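Local coordinates for pyridoxamine 5'-phosphate oxidase-related, FMN-binding protein (Mycobacterium smegmatis, PDB 6ECI), which binds flavin-adenine dinucleotide (FAD) and probably sequesters it, protecting mycobacteria against hypoxic and oxidative stress, at residues 17-22 with 37-42; 21-26 with 66-71; 80-85 with 120-125. All blocks are in the same frame, centred on the assembly; numbering follows the deposited sequence.

Contact 1 of 3, residues 17-22 with 37-42. With FAD (flavin-adenine dinucleotide), chain U.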
loop_
_atom_site.group_PDB
_atom_site.type_symbol
_atom_site.label_atom_id
_atom_site.label_comp_id
_atom_site.label_asym_id
_atom_site.label_seq_id
_atom_site.Cartn_x
_atom_site.Cartn_y
_atom_site.Cartn_z
ATOM N N LYS B 17 -11.099 8.757 5.375
ATOM C CA LYS B 17 -10.818 9.916 6.213
ATOM C C LYS B 17 -10.332 9.540 7.605
ATOM O O LYS B 17 -9.928 10.430 8.360
ATOM C CB LYS B 17 -12.065 10.796 6.333
ATOM C CG LYS B 17 -12.630 11.265 5.011
ATOM C CD LYS B 17 -13.031 12.724 5.085
ATOM C CE LYS B 17 -14.034 13.069 4.003
ATOM N NZ LYS B 17 -15.297 12.298 4.166
ATOM N N SER B 18 -10.359 8.258 7.966
ATOM C CA SER B 18 -9.938 7.826 9.291
ATOM C C SER B 18 -8.435 7.578 9.389
ATOM O O SER B 18 -7.930 7.376 10.498
ATOM C CB SER B 18 -10.684 6.552 9.695
ATOM O OG SER B 18 -10.187 5.425 8.998
ATOM N N VAL B 19 -7.709 7.572 8.268
ATOM C CA VAL B 19 -6.272 7.301 8.253
ATOM C C VAL B 19 -5.583 8.321 7.354
ATOM O O VAL B 19 -6.176 8.815 6.390
ATOM C CB VAL B 19 -5.957 5.857 7.792
ATOM C CG1 VAL B 19 -6.664 4.839 8.677
ATOM C CG2 VAL B 19 -6.344 5.657 6.325
ATOM N N ALA B 20 -4.324 8.634 7.668
ATOM C CA ALA B 20 -3.590 9.685 6.973
ATOM C C ALA B 20 -2.550 9.162 5.987
ATOM O O ALA B 20 -1.939 9.968 5.273
ATOM C CB ALA B 20 -2.893 10.605 7.986
ATOM N N LEU B 21 -2.333 7.851 5.916
ATOM C CA LEU B 21 -1.278 7.280 5.088
ATOM C C LEU B 21 -1.883 6.273 4.119
ATOM O O LEU B 21 -2.554 5.324 4.540
ATOM C CB LEU B 21 -0.204 6.626 5.958
ATOM C CG LEU B 21 1.103 6.272 5.252
ATOM C CD1 LEU B 21 1.796 7.534 4.766
ATOM C CD2 LEU B 21 2.011 5.491 6.186
ATOM N N GLY B 22 -1.647 6.488 2.827
ATOM C CA GLY B 22 -2.094 5.581 1.788
ATOM C C GLY B 22 -1.003 5.351 0.763
ATOM O O GLY B 22 0.135 5.785 0.967
ATOM N N ILE B 37 1.928 7.738 0.326
ATOM C CA ILE B 37 1.662 9.171 0.298
ATOM C C ILE B 37 0.810 9.553 1.496
ATOM O O ILE B 37 -0.073 8.799 1.919
ATOM C CB ILE B 37 0.964 9.610 -1.007
ATOM C CG1 ILE B 37 -0.313 8.799 -1.239
ATOM C CG2 ILE B 37 1.909 9.506 -2.193
ATOM C CD1 ILE B 37 -1.339 9.515 -2.095
ATOM N N ASN B 38 1.089 10.731 2.046
ATOM C CA ASN B 38 0.182 11.384 2.974
ATOM C C ASN B 38 -0.944 12.024 2.171
ATOM O O ASN B 38 -0.693 12.666 1.147
ATOM C CB ASN B 38 0.944 12.421 3.801
ATOM C CG ASN B 38 0.045 13.238 4.704
ATOM O OD1 ASN B 38 0.280 14.427 4.912
ATOM N ND2 ASN B 38 -0.989 12.606 5.247
ATOM N N PHE B 39 -2.184 11.827 2.615
ATOM C CA PHE B 39 -3.340 12.213 1.817
ATOM C C PHE B 39 -4.468 12.689 2.720
ATOM O O PHE B 39 -4.517 12.369 3.911
ATOM C CB PHE B 39 -3.840 11.047 0.960
ATOM C CG PHE B 39 -4.683 10.058 1.722
ATOM C CD1 PHE B 39 -4.087 9.070 2.497
ATOM C CD2 PHE B 39 -6.067 10.118 1.671
ATOM C CE1 PHE B 39 -4.858 8.158 3.206
ATOM C CE2 PHE B 39 -6.842 9.213 2.378
ATOM C CZ PHE B 39 -6.235 8.230 3.147
ATOM N N VAL B 40 -5.384 13.462 2.129
ATOM C CA VAL B 40 -6.703 13.711 2.698
ATOM C C VAL B 40 -7.737 13.566 1.593
ATOM O O VAL B 40 -7.432 13.662 0.401
ATOM C CB VAL B 40 -6.847 15.096 3.370
ATOM C CG1 VAL B 40 -5.683 15.381 4.286
ATOM C CG2 VAL B 40 -6.988 16.187 2.325
ATOM N N VAL B 41 -8.977 13.334 2.011
ATOM C CA VAL B 41 -10.107 13.184 1.106
ATOM C C VAL B 41 -10.840 14.514 1.029
ATOM O O VAL B 41 -11.148 15.120 2.064
ATOM C CB VAL B 41 -11.047 12.063 1.576
ATOM C CG1 VAL B 41 -12.254 11.969 0.667
ATOM C CG2 VAL B 41 -10.304 10.742 1.625
ATOM N N GLN B 42 -11.114 14.971 -0.191
ATOM C CA GLN B 42 -11.840 16.219 -0.427
ATOM C C GLN B 42 -12.839 15.988 -1.550
ATOM O O GLN B 42 -12.440 15.853 -2.712
ATOM C CB GLN B 42 -10.890 17.360 -0.787
ATOM C CG GLN B 42 -10.159 17.988 0.376
ATOM C CD GLN B 42 -9.465 19.271 -0.026
ATOM O OE1 GLN B 42 -9.174 19.487 -1.203
ATOM N NE2 GLN B 42 -9.199 20.135 0.949
HETATM P PA FAD U . 13.559 6.527 -6.807
HETATM O O1A FAD U . 14.943 6.998 -6.554
HETATM O O2A FAD U . 13.039 6.726 -8.236
HETATM O O5B FAD U . 13.367 5.016 -6.396
HETATM C C5B FAD U . 14.319 4.003 -6.777
HETATM C C4B FAD U . 13.940 2.724 -6.075
HETATM O O4B FAD U . 13.868 2.964 -4.655
HETATM C C3B FAD U . 12.572 2.165 -6.442
HETATM O O3B FAD U . 12.640 1.361 -7.614
HETATM C C2B FAD U . 12.207 1.342 -5.201
HETATM O O2B FAD U . 12.689 0.004 -5.249
HETATM C C1B FAD U . 12.877 2.134 -4.071
HETATM N N9A FAD U . 11.946 2.974 -3.332
HETATM C C8A FAD U . 11.468 4.204 -3.699
HETATM N N7A FAD U . 10.622 4.727 -2.846
HETATM C C5A FAD U . 10.530 3.764 -1.846
HETATM C C6A FAD U . 9.792 3.715 -0.651
HETATM N N6A FAD U . 8.975 4.683 -0.234
HETATM N N1A FAD U . 9.932 2.612 0.121
HETATM C C2A FAD U . 10.753 1.642 -0.286
HETATM N N3A FAD U . 11.493 1.579 -1.394
HETATM C C4A FAD U . 11.337 2.686 -2.138
HETATM N N1 FAD U . 6.291 11.504 -1.505
HETATM C C2 FAD U . 5.472 12.511 -1.925
HETATM O O2 FAD U . 5.679 13.111 -2.986
HETATM N N3 FAD U . 4.385 12.877 -1.151
HETATM C C4 FAD U . 4.016 12.311 0.053
HETATM O O4 FAD U . 3.024 12.725 0.651
HETATM C C4X FAD U . 4.893 11.241 0.491
HETATM N N5 FAD U . 4.622 10.646 1.621
HETATM C C5X FAD U . 5.461 9.622 2.035
HETATM C C6 FAD U . 5.188 8.974 3.238
HETATM C C7 FAD U . 5.998 7.941 3.697
HETATM C C7M FAD U . 5.671 7.267 5.003
HETATM C C8 FAD U . 7.108 7.540 2.935
HETATM C C8M FAD U . 8.007 6.429 3.407
HETATM C C9 FAD U . 7.386 8.185 1.733
HETATM C C9A FAD U . 6.572 9.217 1.280
HETATM N N10 FAD U . 6.825 9.887 0.066
HETATM C C10 FAD U . 6.005 10.905 -0.359
HETATM C "C1'" FAD U . 7.969 9.512 -0.772
HETATM C "C2'" FAD U . 7.562 8.742 -2.022
HETATM O "O2'" FAD U . 7.446 7.349 -1.728
HETATM C "C3'" FAD U . 8.614 8.959 -3.110
HETATM O "O3'" FAD U . 8.016 9.539 -4.264
HETATM C "C4'" FAD U . 9.327 7.672 -3.506
HETATM O "O4'" FAD U . 10.248 7.363 -2.461
HETATM C "C5'" FAD U . 10.008 7.758 -4.858
HETATM O "O5'" FAD U . 10.950 8.850 -4.844
HETATM P P FAD U . 12.274 8.805 -5.699
HETATM O O1P FAD U . 13.420 9.426 -4.893
HETATM O O2P FAD U . 12.074 9.389 -7.043
HETATM O O3P FAD U . 12.552 7.247 -5.818
HETATM O O HOH W 1 -6.466 11.342 5.440
#

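Contact 2 of 3, residues 21-26 with 66-71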
loop_
_atom_site.group_PDB
_atom_site.type_symbol
_atom_site.label_atom_id
_atom_site.label_comp_id
_atom_site.label_asym_id
_atom_site.label_seq_id
_atom_site.Cartn_x
_atom_site.Cartn_y
_atom_site.Cartn_z
ATOM N N LEU B 21 -2.333 7.851 5.916
ATOM C CA LEU B 21 -1.278 7.280 5.088
ATOM C C LEU B 21 -1.883 6.273 4.119
ATOM O O LEU B 21 -2.554 5.324 4.540
ATOM C CB LEU B 21 -0.204 6.626 5.958
ATOM C CG LEU B 21 1.103 6.272 5.252
ATOM C CD1 LEU B 21 1.796 7.534 4.766
ATOM C CD2 LEU B 21 2.011 5.491 6.186
ATOM N N GLY B 22 -1.647 6.488 2.827
ATOM C CA GLY B 22 -2.094 5.581 1.788
ATOM C C GLY B 22 -1.003 5.351 0.763
ATOM O O GLY B 22 0.135 5.785 0.967
ATOM N N ARG B 23 -1.324 4.685 -0.345
ATOM C CA ARG B 23 -0.301 4.288 -1.303
ATOM C C ARG B 23 -0.811 4.449 -2.726
ATOM O O ARG B 23 -1.891 3.951 -3.062
ATOM C CB ARG B 23 0.131 2.840 -1.060
ATOM C CG ARG B 23 0.849 2.637 0.264
ATOM C CD ARG B 23 0.392 1.373 0.958
ATOM N NE ARG B 23 -0.926 1.500 1.568
ATOM C CZ ARG B 23 -1.138 1.860 2.830
ATOM N NH1 ARG B 23 -0.116 2.144 3.627
ATOM N NH2 ARG B 23 -2.376 1.936 3.295
ATOM N N ILE B 24 -0.032 5.146 -3.552
ATOM C CA ILE B 24 -0.271 5.222 -4.987
ATOM C C ILE B 24 0.432 4.047 -5.653
ATOM O O ILE B 24 1.609 3.780 -5.379
ATOM C CB ILE B 24 0.234 6.558 -5.560
ATOM C CG1 ILE B 24 -0.628 7.722 -5.073
ATOM C CG2 ILE B 24 0.252 6.518 -7.081
ATOM C CD1 ILE B 24 -1.916 7.904 -5.843
ATOM N N VAL B 25 -0.282 3.337 -6.521
ATOM C CA VAL B 25 0.275 2.213 -7.266
ATOM C C VAL B 25 0.199 2.553 -8.747
ATOM O O VAL B 25 -0.893 2.781 -9.283
ATOM C CB VAL B 25 -0.462 0.898 -6.959
ATOM C CG1 VAL B 25 0.047 -0.224 -7.853
ATOM C CG2 VAL B 25 -0.294 0.527 -5.494
ATOM N N THR B 26 1.354 2.594 -9.405
ATOM C CA THR B 26 1.446 2.904 -10.823
ATOM C C THR B 26 1.976 1.694 -11.580
ATOM O O THR B 26 2.740 0.888 -11.039
ATOM C CB THR B 26 2.350 4.117 -11.073
ATOM O OG1 THR B 26 3.637 3.890 -10.482
ATOM C CG2 THR B 26 1.733 5.369 -10.469
ATOM N N LEU B 66 -3.639 3.426 -9.070
ATOM C CA LEU B 66 -4.373 2.844 -7.958
ATOM C C LEU B 66 -4.054 3.615 -6.686
ATOM O O LEU B 66 -2.905 4.001 -6.454
ATOM C CB LEU B 66 -4.008 1.370 -7.771
ATOM C CG LEU B 66 -4.670 0.370 -8.712
ATOM C CD1 LEU B 66 -4.113 -1.019 -8.485
ATOM C CD2 LEU B 66 -6.154 0.385 -8.468
ATOM N N PHE B 67 -5.075 3.854 -5.871
ATOM C CA PHE B 67 -4.882 4.379 -4.527
ATOM C C PHE B 67 -5.501 3.415 -3.529
ATOM O O PHE B 67 -6.641 2.976 -3.708
ATOM C CB PHE B 67 -5.499 5.761 -4.346
ATOM C CG PHE B 67 -5.414 6.268 -2.936
ATOM C CD1 PHE B 67 -4.244 6.837 -2.464
ATOM C CD2 PHE B 67 -6.494 6.158 -2.076
ATOM C CE1 PHE B 67 -4.155 7.299 -1.168
ATOM C CE2 PHE B 67 -6.411 6.616 -0.778
ATOM C CZ PHE B 67 -5.239 7.188 -0.322
ATOM N N GLU B 68 -4.757 3.102 -2.476
ATOM C CA GLU B 68 -5.245 2.190 -1.458
ATOM C C GLU B 68 -4.879 2.719 -0.081
ATOM O O GLU B 68 -3.849 3.372 0.103
ATOM C CB GLU B 68 -4.682 0.777 -1.654
ATOM C CG GLU B 68 -5.367 -0.282 -0.817
ATOM C CD GLU B 68 -4.669 -0.521 0.505
ATOM O OE1 GLU B 68 -3.560 0.018 0.697
ATOM O OE2 GLU B 68 -5.231 -1.253 1.348
ATOM N N ALA B 69 -5.756 2.441 0.878
ATOM C CA ALA B 69 -5.522 2.717 2.285
ATOM C C ALA B 69 -6.345 1.720 3.089
ATOM O O ALA B 69 -7.394 1.255 2.633
ATOM C CB ALA B 69 -5.887 4.157 2.650
ATOM N N ASP B 70 -5.855 1.374 4.277
ATOM C CA ASP B 70 -6.509 0.351 5.079
ATOM C C ASP B 70 -6.259 0.629 6.555
ATOM O O ASP B 70 -5.533 1.557 6.921
ATOM C CB ASP B 70 -6.028 -1.050 4.682
ATOM C CG ASP B 70 -4.517 -1.173 4.667
ATOM O OD1 ASP B 70 -3.868 -0.728 5.635
ATOM O OD2 ASP B 70 -3.974 -1.736 3.693
ATOM N N ASP B 71 -6.873 -0.193 7.401
ATOM C CA ASP B 71 -6.692 -0.148 8.848
ATOM C C ASP B 71 -7.297 -1.417 9.429
ATOM O O ASP B 71 -8.059 -2.123 8.762
ATOM C CB ASP B 71 -7.327 1.100 9.466
ATOM C CG ASP B 71 -6.743 1.436 10.822
ATOM O OD1 ASP B 71 -5.504 1.383 10.970
ATOM O OD2 ASP B 71 -7.525 1.742 11.745
HETATM O O HOH W 2 -3.880 2.812 5.327
#

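Contact 3 of 3, residues 80-85 with 120-125. With FAD (flavin-adenine dinucleotide), chain C.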
loop_
_atom_site.group_PDB
_atom_site.type_symbol
_atom_site.label_atom_id
_atom_site.label_comp_id
_atom_site.label_asym_id
_atom_site.label_seq_id
_atom_site.Cartn_x
_atom_site.Cartn_y
_atom_site.Cartn_z
ATOM N N VAL B 80 -9.772 0.158 1.289
ATOM C CA VAL B 80 -10.436 0.876 0.209
ATOM C C VAL B 80 -9.443 1.025 -0.934
ATOM O O VAL B 80 -8.279 1.375 -0.707
ATOM C CB VAL B 80 -10.948 2.255 0.673
ATOM C CG1 VAL B 80 -11.440 3.077 -0.504
ATOM C CG2 VAL B 80 -12.054 2.088 1.699
ATOM N N ILE B 81 -9.894 0.743 -2.155
ATOM C CA ILE B 81 -9.082 0.894 -3.357
ATOM C C ILE B 81 -9.794 1.850 -4.303
ATOM O O ILE B 81 -10.974 1.659 -4.619
ATOM C CB ILE B 81 -8.818 -0.458 -4.047
ATOM C CG1 ILE B 81 -8.096 -1.414 -3.099
ATOM C CG2 ILE B 81 -7.989 -0.258 -5.303
ATOM C CD1 ILE B 81 -7.918 -2.803 -3.665
ATOM N N VAL B 82 -9.075 2.872 -4.758
ATOM C CA VAL B 82 -9.595 3.865 -5.689
ATOM C C VAL B 82 -8.845 3.722 -7.006
ATOM O O VAL B 82 -7.614 3.851 -7.045
ATOM C CB VAL B 82 -9.456 5.292 -5.135
ATOM C CG1 VAL B 82 -9.751 6.318 -6.222
ATOM C CG2 VAL B 82 -10.374 5.491 -3.943
ATOM N N ARG B 83 -9.579 3.445 -8.079
ATOM C CA ARG B 83 -9.043 3.514 -9.432
ATOM C C ARG B 83 -9.412 4.860 -10.031
ATOM O O ARG B 83 -10.589 5.234 -10.045
ATOM C CB ARG B 83 -9.581 2.383 -10.314
ATOM C CG ARG B 83 -9.319 0.990 -9.779
ATOM C CD ARG B 83 -9.125 -0.018 -10.907
ATOM N NE ARG B 83 -9.114 -1.392 -10.408
ATOM C CZ ARG B 83 -8.041 -2.182 -10.378
ATOM N NH1 ARG B 83 -6.871 -1.750 -10.832
ATOM N NH2 ARG B 83 -8.144 -3.414 -9.898
ATOM N N GLY B 84 -8.415 5.583 -10.518
ATOM C CA GLY B 84 -8.680 6.875 -11.106
ATOM C C GLY B 84 -7.480 7.425 -11.841
ATOM O O GLY B 84 -6.536 6.699 -12.160
ATOM N N VAL B 85 -7.535 8.727 -12.110
ATOM C CA VAL B 85 -6.474 9.441 -12.807
ATOM C C VAL B 85 -5.938 10.528 -11.889
ATOM O O VAL B 85 -6.711 11.224 -11.220
ATOM C CB VAL B 85 -6.970 10.046 -14.136
ATOM C CG1 VAL B 85 -5.810 10.665 -14.899
ATOM C CG2 VAL B 85 -7.661 8.984 -14.976
ATOM N N THR B 120 -12.372 6.995 -10.806
ATOM C CA THR B 120 -13.218 6.332 -11.784
ATOM C C THR B 120 -13.969 5.150 -11.183
ATOM O O THR B 120 -14.974 4.709 -11.754
ATOM C CB THR B 120 -12.366 5.881 -12.984
ATOM O OG1 THR B 120 -12.902 6.438 -14.190
ATOM C CG2 THR B 120 -12.292 4.352 -13.102
ATOM N N GLN B 121 -13.523 4.668 -10.025
ATOM C CA GLN B 121 -14.140 3.555 -9.319
ATOM C C GLN B 121 -13.573 3.523 -7.906
ATOM O O GLN B 121 -12.376 3.747 -7.714
ATOM C CB GLN B 121 -13.872 2.230 -10.041
ATOM C CG GLN B 121 -14.392 0.992 -9.330
ATOM C CD GLN B 121 -13.971 -0.292 -10.024
ATOM O OE1 GLN B 121 -12.785 -0.514 -10.277
ATOM N NE2 GLN B 121 -14.942 -1.143 -10.338
ATOM N N ILE B 122 -14.433 3.264 -6.925
ATOM C CA ILE B 122 -14.000 3.059 -5.548
ATOM C C ILE B 122 -14.689 1.812 -5.013
ATOM O O ILE B 122 -15.892 1.622 -5.225
ATOM C CB ILE B 122 -14.290 4.279 -4.649
ATOM C CG1 ILE B 122 -13.731 4.050 -3.243
ATOM C CG2 ILE B 122 -15.781 4.595 -4.595
ATOM C CD1 ILE B 122 -13.617 5.313 -2.409
ATOM N N THR B 123 -13.919 0.947 -4.355
ATOM C CA THR B 123 -14.444 -0.271 -3.754
ATOM C C THR B 123 -13.831 -0.438 -2.374
ATOM O O THR B 123 -12.787 0.140 -2.065
ATOM C CB THR B 123 -14.155 -1.514 -4.610
ATOM O OG1 THR B 123 -12.748 -1.612 -4.851
ATOM C CG2 THR B 123 -14.889 -1.436 -5.942
ATOM N N GLY B 124 -14.489 -1.236 -1.547
ATOM C CA GLY B 124 -14.039 -1.438 -0.181
ATOM C C GLY B 124 -14.499 -2.770 0.360
ATOM O O GLY B 124 -15.583 -3.259 0.025
ATOM N N ARG B 125 -13.668 -3.359 1.215
ATOM C CA ARG B 125 -13.949 -4.660 1.798
ATOM C C ARG B 125 -13.740 -4.613 3.301
ATOM O O ARG B 125 -12.904 -3.862 3.806
ATOM C CB ARG B 125 -13.056 -5.758 1.208
ATOM C CG ARG B 125 -13.251 -6.004 -0.273
ATOM C CD ARG B 125 -14.527 -6.760 -0.564
ATOM N NE ARG B 125 -14.629 -7.069 -1.984
ATOM C CZ ARG B 125 -14.139 -8.171 -2.540
ATOM N NH1 ARG B 125 -13.518 -9.069 -1.788
ATOM N NH2 ARG B 125 -14.270 -8.374 -3.845
HETATM P PA FAD C . -12.729 -10.269 -6.366
HETATM O O1A FAD C . -14.089 -10.388 -5.784
HETATM O O2A FAD C . -12.471 -11.117 -7.614
HETATM O O5B FAD C . -12.370 -8.765 -6.675
HETATM C C5B FAD C . -13.242 -7.932 -7.468
HETATM C C4B FAD C . -12.836 -6.492 -7.283
HETATM O O4B FAD C . -13.091 -6.098 -5.920
HETATM C C3B FAD C . -11.357 -6.200 -7.498
HETATM O O3B FAD C . -11.066 -5.975 -8.873
HETATM C C2B FAD C . -11.145 -4.936 -6.661
HETATM O O2B FAD C . -11.425 -3.747 -7.390
HETATM C C1B FAD C . -12.140 -5.131 -5.509
HETATM N N9A FAD C . -11.522 -5.583 -4.269
HETATM C C8A FAD C . -11.167 -6.864 -3.933
HETATM N N7A FAD C . -10.616 -6.977 -2.749
HETATM C C5A FAD C . -10.604 -5.668 -2.270
HETATM C C6A FAD C . -10.147 -5.110 -1.064
HETATM N N6A FAD C . -9.594 -5.811 -0.074
HETATM N N1A FAD C . -10.290 -3.772 -0.906
HETATM C C2A FAD C . -10.848 -3.063 -1.889
HETATM N N3A FAD C . -11.308 -3.482 -3.068
HETATM C C4A FAD C . -11.158 -4.811 -3.198
HETATM N N1 FAD C . -6.953 -12.071 1.975
HETATM C C2 FAD C . -6.140 -13.133 2.239
HETATM O O2 FAD C . -6.079 -14.106 1.481
HETATM N N3 FAD C . -5.358 -13.130 3.380
HETATM C C4 FAD C . -5.304 -12.128 4.327
HETATM O O4 FAD C . -4.567 -12.238 5.305
HETATM C C4X FAD C . -6.174 -11.004 4.036
HETATM N N5 FAD C . -6.191 -10.008 4.879
HETATM C C5X FAD C . -7.023 -8.935 4.599
HETATM C C6 FAD C . -7.055 -7.863 5.489
HETATM C C7 FAD C . -7.874 -6.763 5.254
HETATM C C7M FAD C . -7.881 -5.622 6.236
HETATM C C8 FAD C . -8.679 -6.731 4.103
HETATM C C8M FAD C . -9.578 -5.558 3.822
HETATM C C9 FAD C . -8.650 -7.801 3.212
HETATM C C9A FAD C . -7.832 -8.898 3.454
HETATM N N10 FAD C . -7.784 -10.000 2.575
HETATM C C10 FAD C . -6.962 -11.068 2.834
HETATM C "C1'" FAD C . -8.589 -10.018 1.348
HETATM C "C2'" FAD C . -7.787 -9.612 0.115
HETATM O "O2'" FAD C . -7.107 -8.381 0.356
HETATM C "C3'" FAD C . -8.732 -9.444 -1.074
HETATM O "O3'" FAD C . -9.902 -8.762 -0.642
HETATM C "C4'" FAD C . -9.141 -10.758 -1.737
HETATM O "O4'" FAD C . -7.977 -11.542 -2.002
HETATM C "C5'" FAD C . -9.926 -10.537 -3.011
HETATM O "O5'" FAD C . -10.373 -11.812 -3.515
HETATM P P FAD C . -11.700 -11.936 -4.352
HETATM O O1P FAD C . -12.897 -11.769 -3.411
HETATM O O2P FAD C . -11.689 -13.166 -5.177
HETATM O O3P FAD C . -11.639 -10.659 -5.284
HETATM O O HOH W 3 -11.371 -0.084 -6.683
#

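Contact 1 of 3, residues 17-22 with 37-42
The carbonyl of Ala-20 is gripped twice from the strand of Asn-38 and Phe-39. Asn-38 ND2 reaches Ala-20 O at 2.8 Å with the oxygen lying in the plane of the amide, while Phe-39 N comes from above the carbonyl plane at a longer 3.3 Å. The amide gets there because Asn-38 CG stands anti to the backbone N (chi1 175°), and its OD1 is taken by Leu-104 N, which fixes the amide's rotation. One residue on, the Phe-39 ring turns its edge to the backbone, CE1 lying 3.6 Å from Leu-21 C. Val-19 crosses the ring obliquely, its CG2 4.1 Å from Phe-39 CZ. A water over one ring face donates to both Val-19 O and Phe-39 O. Farther out, the Lys-17 chain passes Val-41 at about a right angle, CG to CB 3.9 Å, and carries its ammonium on to Asp-14. At the other end Gly-22 and Ile-37 form a hydrogen-bonded antiparallel pair, and beyond it the flavin comes in: Asn-38 N donates to FAD O4 at 3.1 Å, and Leu-21 CD1 lies 3.9 Å from the ring methyl C7M. This is the start of an antiparallel beta hairpin, strands 21-28 and 31-41, whose Leu-21, Ile-37 and Asn-38 form part of the isoalloxazine pocket, as in the FMN-binding split-barrel family.

Contact 2 of 3, residues 21-26 with 66-71
Two flat groups, the Arg-23 guanidinium and the Phe-67 ring, sit on opposite sides of this strand pair. The guanidinium turns its edge to the other strand: Ala-69 CA and Asp-70 N lie near its plane, as does a water that accepts from Arg-23 NH2 and Asp-70 N and donates to Leu-21 O. Glu-68 runs alongside Arg-23, pointing the same way, with carboxylate and guanidinium planes 47° apart. Arg-23 NE makes the salt bridge to Glu-68 OE1 at 3.1 Å, meeting the oxygen nearly along its C-O axis; NH2 adds a weak bond to that oxygen. The chain of Arg-23 is bent at its second and third torsions, which swings the group toward Glu-68 and Ala-69.

The Phe-67 ring has Ile-24 CD1 at its edge, 4.2 Å from CD1 of the ring, and Gly-22 CA oblique to it, 4.0 Å from CE1. A second ring, Phe-39, meets it edge-to-face.

Strands 21-28 and 64-72 are antiparallel neighbours in the curled sheet of the FMN-binding split-barrel fold. Over residues 21-26 and 66-71 the axes come within 4.6 Å, at 155° between their directions. Arg-23 pairs with Glu-68 and Val-25 with Leu-66 through doubled backbone bonds, among them Val-25 N to Leu-66 O at 2.7 Å; between them Ile-24 and Phe-67 form the non-hydrogen-bonded pair. On the face with Arg-23, Val-25 CB and Leu-66 CB meet at 3.7 Å.

That face looks onto the second subunit. Arg-23 NH1 forms a salt bridge with Asp-70 of the second subunit, Asp-70 pairs with Arg-23 of the second subunit, and the two Arg-23 side chains lie close across the dimer, among Glu-68 and Asp-70 of both subunits, which probably offset their charge.

Contact 3 of 3, residues 80-85 with 120-125
Ile-81 and Thr-123, a hydrogen-bonded pair across the two strands, present neighbouring side chains to the adenine of FAD. Thr-123 OG1 donates to N3A at 3.0 Å, placed there by a chi1 of 56° that sets the hydroxyl between its own backbone N and carbonyl carbon. Ile-81 CG1 packs against C2A at 3.4 Å. Two residues on, Arg-125 has adenine C8A over the centre of one face of its guanidinium, while NH2 reaches FAD O1A at 2.8 Å and NH1 reaches O1P at 3.2 Å, one bond to each phosphate. The flavin end of the same FAD is held by the second subunit, Asn-38 N included.

A water bridges the two strands, donating to Ile-81 O and to Thr-123 OG1, so the hydroxyl that donates a hydrogen bond to adenine is itself held. Arg-83 and Gln-121, the next hydrogen-bonded pair, lie side by side and point the same way; OE1 of Gln-121 sits at the guanidinium edge, 3.8 Å from Arg-83 NE, and the arginine's NH1 goes on to Ser-32 O of the second subunit.

On the reverse face Ile-122 lays its CD1 against both valines, 3.6 Å from Val-82 CG2 and 3.7 Å from Val-80 CG1, with Cys-12 of helix 9-16 covering the group. The ladder ends in a classic beta bulge: Thr-120 N and Gln-121 N both donate to Arg-83 O, just where the chain turns a corner.

Pairing one hydroxyl with a ring nitrogen and one arginine with both phosphates suggests that this strand pair holds the adenine in place and offsets the diphosphate charge.

In the fold
From the N terminus, the chain leaves helix 9-16 and enters strand 21-28; contact 1 closes the short hairpin loop that returns along strand 31-41. Contact 2 starts from the same strand, sharing Leu-21 and Gly-22, but closes a much longer loop that takes in the hairpin return, strand 46-49 and helix 55-60. Strand 21-28 is thus flanked by both partners, and Ile-37 of contact 1 packs on Ile-24 and Phe-67 of contact 2. Contact 3 follows in series: strand 77-88 bonds to strand 64-72 on one side, and 121-127 joins its other side after helix 92-99 and strand 114-119. Together they join five strands of the curled sheet, 31-41, 21-28, 64-72, 77-88 and 121-127, between flavin sites built by both subunits.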